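Local coordinates for uncharacterized protein (Bacteroides eggerthii, PDB 4FTD) that is of unknown function but, as a six-bladed beta-propeller carrying an immunoglobulin-like domain, may take part in carbohydrate metabolism, at residues 130-135 / 161-166; 146-151 / 438-443. All coordinates share one frame; numbering follows the deposited sequence.

Contact 1: residues 130-135 / 161-166; sequences YSDFAT and TPHLLK
With CG of Tyr130 anti to the backbone N (chi1 -173°) and CG of His163 lying between its own backbone N and carbonyl carbon (chi1 57°), the two rings approach from opposite directions and meet through their polar ends. Tyr130 OH is 2.7 Å from His163 NE2, a hydrogen bond in which either group could be the donor. Each of these atoms sits at the edge of the other ring, near its plane; with centroids 5.9 Å apart, the pair meets rim to rim and does not stack. The far side of the imidazole is fixed by His163 ND1, which donates to Thr161 O over 2.9 Å at an N-H...O angle of 155°. Asp132 adds a close contact, OD2 to His163 CE1 at 3.1 Å, although its carboxylate is hydrogen-bonded elsewhere, to Asn158 and His160. Beside the polar pair, Leu165 CD1 packs obliquely on the tyrosine ring, 3.6 Å from CE1. Replacing His163 with a leucine would probably leave Tyr130 OH and Thr161 O without this shared partner and the phenol less firmly placed. The loop joining strands 120-125 and 138-143 is thus tied to strand 163-166 by a buried imidazole held at both nitrogens, whose rim the Asp132 carboxylate probably polarises.

Contact 2: residues 146-151 / 438-443; sequences EHVLVV and SGFVIC
Val148 gives up the most surface in this contact and meets both Phe440 and Ile442, using a different methyl group for its main approach to each. CG1, anti to the backbone N (chi1 169°), is directed over one face of the Phe440 ring. It lies 4.2 Å from the ring centroid and only 17° off the normal, which satisfies the geometry of a CH-pi contact; a small offset toward the rim makes CZ the ring atom nearest to CG1, at 4.0 Å. The second methyl, CG2, stands beside the backbone N and reaches Ile442 CD1 at 4.2 Å, while also passing 4.2 Å from Phe440 CE1. Phe440 comes from the opposite direction, its CG held between backbone N and carbonyl carbon (chi1 71°), which presents the ring broadside to the valine. Phe440 and Ile442, two positions apart on strand 439-446, both point at strand 147-152 and receive the forked side chain together. The CA atoms of Val148 and Phe440 are 9.4 Å apart and no hydrogen bond crosses, so the strands face one another through side chains and are not neighbours in one sheet. Strand 439-446 lies next to 120-125, a strand from far earlier in the sequence that completes its four-stranded blade, whereas 147-152 belongs to the following blade. Phe432 and Tyr143 each touch both Val148 and Ile442, and the Phe124 ring meets Phe440. The chemistry is wholly apolar: one methyl over a ring face and another against a methyl end join the closing blade of the propeller to the next by dispersion and burial, without any polar group to satisfy across the interface.

Both contacts are buried, and both rest on the sheet in which strands 147-152 and 163-166 are antiparallel neighbours. Contact 2 lies nearer the centre of the chain, about 14 Å from it against about 23 Å for contact 1, and the two centres are about 8 Å apart. Backbone pairing couples them: His163 O to Val150 N and Leu165 N to Val148 O are both 2.8 Å, probable hydrogen bonds. Their chemistry follows their partners. Contact 1 fastens an interblade loop to the sheet with a directional polar group backed by leucine, whereas contact 2 sets one blade against another with hydrocarbon alone.

Contact 1: residues 130-135 / 161-166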
loop_
_atom_site.group_PDB
_atom_site.type_symbol
_atom_site.label_atom_id
_atom_site.label_comp_id
_atom_site.label_asym_id
_atom_site.label_seq_id
_atom_site.Cartn_x
_atom_site.Cartn_y
_atom_site.Cartn_z
ATOM N N TYR A 130 -2.169 -11.663 17.271
ATOM C CA TYR A 130 -1.090 -11.355 18.212
ATOM C C TYR A 130 -1.720 -11.149 19.607
ATOM O O TYR A 130 -2.663 -10.378 19.746
ATOM C CB TYR A 130 -0.289 -10.123 17.759
ATOM C CG TYR A 130 0.906 -9.918 18.615
ATOM C CD1 TYR A 130 1.982 -10.776 18.534
ATOM C CD2 TYR A 130 0.963 -8.867 19.553
ATOM C CE1 TYR A 130 3.083 -10.616 19.355
ATOM C CE2 TYR A 130 2.056 -8.735 20.406
ATOM C CZ TYR A 130 3.120 -9.578 20.276
ATOM O OH TYR A 130 4.185 -9.432 21.097
ATOM N N SER A 131 -1.227 -11.864 20.621
ATOM C CA SER A 131 -1.947 -11.994 21.918
ATOM C C SER A 131 -2.245 -10.645 22.578
ATOM O O SER A 131 -3.338 -10.435 23.087
ATOM C CB SER A 131 -1.179 -12.917 22.905
ATOM O OG SER A 131 0.094 -12.329 23.141
ATOM N N ASP A 132 -1.302 -9.714 22.521
ATOM C CA ASP A 132 -1.554 -8.338 23.080
ATOM C C ASP A 132 -2.652 -7.563 22.398
ATOM O O ASP A 132 -3.343 -6.765 23.022
ATOM C CB ASP A 132 -0.286 -7.526 23.145
ATOM C CG ASP A 132 0.729 -8.147 24.074
ATOM O OD1 ASP A 132 0.367 -8.714 25.124
ATOM O OD2 ASP A 132 1.917 -8.073 23.745
ATOM N N PHE A 133 -2.865 -7.875 21.129
ATOM C CA PHE A 133 -3.984 -7.342 20.374
ATOM C C PHE A 133 -5.335 -8.010 20.574
ATOM O O PHE A 133 -6.265 -7.658 19.883
ATOM C CB PHE A 133 -3.658 -7.290 18.857
ATOM C CG PHE A 133 -2.855 -6.111 18.481
ATOM C CD1 PHE A 133 -3.444 -4.884 18.486
ATOM C CD2 PHE A 133 -1.529 -6.233 18.109
ATOM C CE1 PHE A 133 -2.739 -3.761 18.168
ATOM C CE2 PHE A 133 -0.797 -5.121 17.786
ATOM C CZ PHE A 133 -1.411 -3.875 17.813
ATOM N N ALA A 134 -5.445 -8.950 21.488
ATOM C CA ALA A 134 -6.707 -9.562 21.783
ATOM C C ALA A 134 -7.483 -8.732 22.787
ATOM O O ALA A 134 -8.607 -9.047 23.023
ATOM C CB ALA A 134 -6.521 -10.977 22.291
ATOM N N THR A 135 -6.918 -7.679 23.373
ATOM C CA THR A 135 -7.667 -6.820 24.339
ATOM C C THR A 135 -7.571 -5.401 23.926
ATOM O O THR A 135 -6.759 -5.062 23.100
ATOM C CB THR A 135 -7.177 -6.948 25.799
ATOM O OG1 THR A 135 -6.030 -6.125 26.039
ATOM C CG2 THR A 135 -6.855 -8.409 26.149
ATOM N N THR A 161 4.756 -4.465 28.396
ATOM C CA THR A 161 4.915 -3.011 28.117
ATOM C C THR A 161 5.296 -2.889 26.618
ATOM O O THR A 161 5.475 -3.883 25.914
ATOM C CB THR A 161 5.923 -2.409 29.100
ATOM O OG1 THR A 161 7.121 -3.155 29.004
ATOM C CG2 THR A 161 5.412 -2.450 30.596
ATOM N N PRO A 162 5.350 -1.651 26.079
ATOM C CA PRO A 162 5.572 -1.492 24.638
ATOM C C PRO A 162 6.864 -2.137 24.133
ATOM O O PRO A 162 7.906 -2.090 24.811
ATOM C CB PRO A 162 5.584 0.035 24.460
ATOM C CG PRO A 162 4.694 0.522 25.592
ATOM C CD PRO A 162 5.032 -0.396 26.747
ATOM N N HIS A 163 6.768 -2.786 22.980
ATOM C CA HIS A 163 7.838 -3.578 22.504
ATOM C C HIS A 163 7.902 -3.658 20.994
ATOM O O HIS A 163 6.976 -3.313 20.313
ATOM C CB HIS A 163 7.746 -4.994 23.095
ATOM C CG HIS A 163 6.457 -5.698 22.804
ATOM N ND1 HIS A 163 5.293 -5.410 23.498
ATOM C CD2 HIS A 163 6.153 -6.714 21.936
ATOM C CE1 HIS A 163 4.335 -6.240 23.075
ATOM N NE2 HIS A 163 4.817 -7.015 22.106
ATOM N N LEU A 164 9.069 -4.067 20.527
ATOM C CA LEU A 164 9.345 -4.334 19.124
ATOM C C LEU A 164 9.418 -5.844 18.882
ATOM O O LEU A 164 9.744 -6.620 19.777
ATOM C CB LEU A 164 10.655 -3.665 18.710
ATOM C CG LEU A 164 10.774 -2.158 18.898
ATOM C CD1 LEU A 164 12.198 -1.708 18.585
ATOM C CD2 LEU A 164 9.782 -1.414 18.049
ATOM N N LEU A 165 9.087 -6.233 17.666
ATOM C CA LEU A 165 9.198 -7.585 17.175
ATOM C C LEU A 165 10.007 -7.447 15.882
ATOM O O LEU A 165 9.667 -6.678 15.004
ATOM C CB LEU A 165 7.807 -8.112 16.901
ATOM C CG LEU A 165 6.776 -8.222 18.044
ATOM C CD1 LEU A 165 5.385 -8.493 17.496
ATOM C CD2 LEU A 165 7.171 -9.352 19.004
ATOM N N LYS A 166 11.100 -8.156 15.785
ATOM C CA LYS A 166 11.922 -8.105 14.588
ATOM C C LYS A 166 11.144 -8.828 13.464
ATOM O O LYS A 166 10.651 -9.955 13.633
ATOM C CB LYS A 166 13.262 -8.786 14.888
ATOM C CG LYS A 166 14.483 -8.056 14.361
ATOM C CD LYS A 166 15.764 -8.889 14.404
ATOM C CE LYS A 166 16.070 -9.552 15.742
ATOM N NZ LYS A 166 16.187 -8.597 16.879
#

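Contact 2: residues 146-151 / 438-443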
loop_
_atom_site.group_PDB
_atom_site.type_symbol
_atom_site.label_atom_id
_atom_site.label_comp_id
_atom_site.label_asym_id
_atom_site.label_seq_id
_atom_site.Cartn_x
_atom_site.Cartn_y
_atom_site.Cartn_z
ATOM N N GLU A 146 11.684 -3.400 9.294
ATOM C CA GLU A 146 12.673 -4.030 10.160
ATOM C C GLU A 146 11.988 -4.532 11.432
ATOM O O GLU A 146 12.271 -5.627 11.873
ATOM C CB GLU A 146 13.786 -3.042 10.474
ATOM C CG GLU A 146 14.903 -3.651 11.300
ATOM C CD GLU A 146 16.012 -2.670 11.680
ATOM O OE1 GLU A 146 15.803 -1.428 11.621
ATOM O OE2 GLU A 146 17.102 -3.160 12.055
ATOM N N HIS A 147 11.107 -3.712 12.026
ATOM C CA HIS A 147 10.347 -4.125 13.194
ATOM C C HIS A 147 8.858 -3.830 13.062
ATOM O O HIS A 147 8.458 -2.972 12.310
ATOM C CB HIS A 147 10.793 -3.360 14.446
ATOM C CG HIS A 147 12.224 -3.572 14.816
ATOM N ND1 HIS A 147 13.213 -2.672 14.486
ATOM C CD2 HIS A 147 12.828 -4.574 15.490
ATOM C CE1 HIS A 147 14.364 -3.108 14.966
ATOM N NE2 HIS A 147 14.157 -4.261 15.572
ATOM N N VAL A 148 8.099 -4.494 13.908
ATOM C CA VAL A 148 6.726 -4.124 14.268
ATOM C C VAL A 148 6.796 -3.601 15.729
ATOM O O VAL A 148 7.371 -4.238 16.589
ATOM C CB VAL A 148 5.770 -5.299 14.176
ATOM C CG1 VAL A 148 4.389 -4.986 14.815
ATOM C CG2 VAL A 148 5.647 -5.708 12.706
ATOM N N LEU A 149 6.257 -2.418 15.964
ATOM C CA LEU A 149 6.093 -1.824 17.292
ATOM C C LEU A 149 4.678 -2.154 17.760
ATOM O O LEU A 149 3.729 -1.943 17.005
ATOM C CB LEU A 149 6.283 -0.305 17.221
ATOM C CG LEU A 149 5.792 0.570 18.404
ATOM C CD1 LEU A 149 6.640 0.249 19.647
ATOM C CD2 LEU A 149 5.792 2.069 18.035
ATOM N N VAL A 150 4.552 -2.705 18.977
ATOM C CA VAL A 150 3.283 -3.023 19.593
ATOM C C VAL A 150 3.175 -2.164 20.846
ATOM O O VAL A 150 4.041 -2.246 21.714
ATOM C CB VAL A 150 3.174 -4.497 19.963
ATOM C CG1 VAL A 150 1.807 -4.716 20.590
ATOM C CG2 VAL A 150 3.411 -5.344 18.710
ATOM N N VAL A 151 2.173 -1.257 20.895
ATOM C CA VAL A 151 2.093 -0.287 22.001
ATOM C C VAL A 151 1.154 -0.918 23.027
ATOM O O VAL A 151 0.019 -0.517 23.207
ATOM C CB VAL A 151 1.636 1.123 21.562
ATOM C CG1 VAL A 151 1.702 2.086 22.757
ATOM C CG2 VAL A 151 2.475 1.592 20.386
ATOM N N SER A 438 -8.236 -7.275 16.665
ATOM C CA SER A 438 -8.174 -8.182 15.509
ATOM C C SER A 438 -6.759 -8.655 15.229
ATOM O O SER A 438 -6.571 -9.762 14.824
ATOM C CB SER A 438 -8.709 -7.542 14.261
ATOM O OG SER A 438 -10.032 -7.126 14.450
ATOM N N GLY A 439 -5.756 -7.800 15.411
ATOM C CA GLY A 439 -4.371 -8.178 15.181
ATOM C C GLY A 439 -3.754 -7.396 14.013
ATOM O O GLY A 439 -4.235 -6.347 13.657
ATOM N N PHE A 440 -2.693 -7.938 13.422
ATOM C CA PHE A 440 -1.975 -7.261 12.349
ATOM C C PHE A 440 -1.526 -8.212 11.259
ATOM O O PHE A 440 -1.473 -9.406 11.488
ATOM C CB PHE A 440 -0.816 -6.440 12.902
ATOM C CG PHE A 440 0.376 -7.227 13.438
ATOM C CD1 PHE A 440 1.373 -7.673 12.586
ATOM C CD2 PHE A 440 0.534 -7.438 14.821
ATOM C CE1 PHE A 440 2.478 -8.383 13.078
ATOM C CE2 PHE A 440 1.628 -8.116 15.318
ATOM C CZ PHE A 440 2.610 -8.570 14.449
ATOM N N VAL A 441 -1.196 -7.664 10.096
ATOM C CA VAL A 441 -0.749 -8.449 8.927
ATOM C C VAL A 441 0.340 -7.661 8.183
ATOM O O VAL A 441 0.361 -6.399 8.192
ATOM C CB VAL A 441 -1.948 -8.797 8.001
ATOM C CG1 VAL A 441 -2.520 -7.565 7.319
ATOM C CG2 VAL A 441 -1.597 -9.824 6.933
ATOM N N ILE A 442 1.301 -8.399 7.608
ATOM C CA ILE A 442 2.234 -7.868 6.651
ATOM C C ILE A 442 1.980 -8.614 5.326
ATOM O O ILE A 442 2.027 -9.841 5.303
ATOM C CB ILE A 442 3.674 -8.098 7.078
ATOM C CG1 ILE A 442 3.954 -7.398 8.423
ATOM C CG2 ILE A 442 4.622 -7.619 5.952
ATOM C CD1 ILE A 442 5.208 -7.907 9.122
ATOM N N CYS A 443 1.695 -7.875 4.247
ATOM C CA CYS A 443 1.448 -8.442 2.921
ATOM C C CYS A 443 2.476 -7.889 1.958
ATOM O O CYS A 443 2.566 -6.659 1.804
ATOM C CB CYS A 443 0.072 -8.042 2.432
ATOM S SG CYS A 443 -1.223 -8.516 3.560
#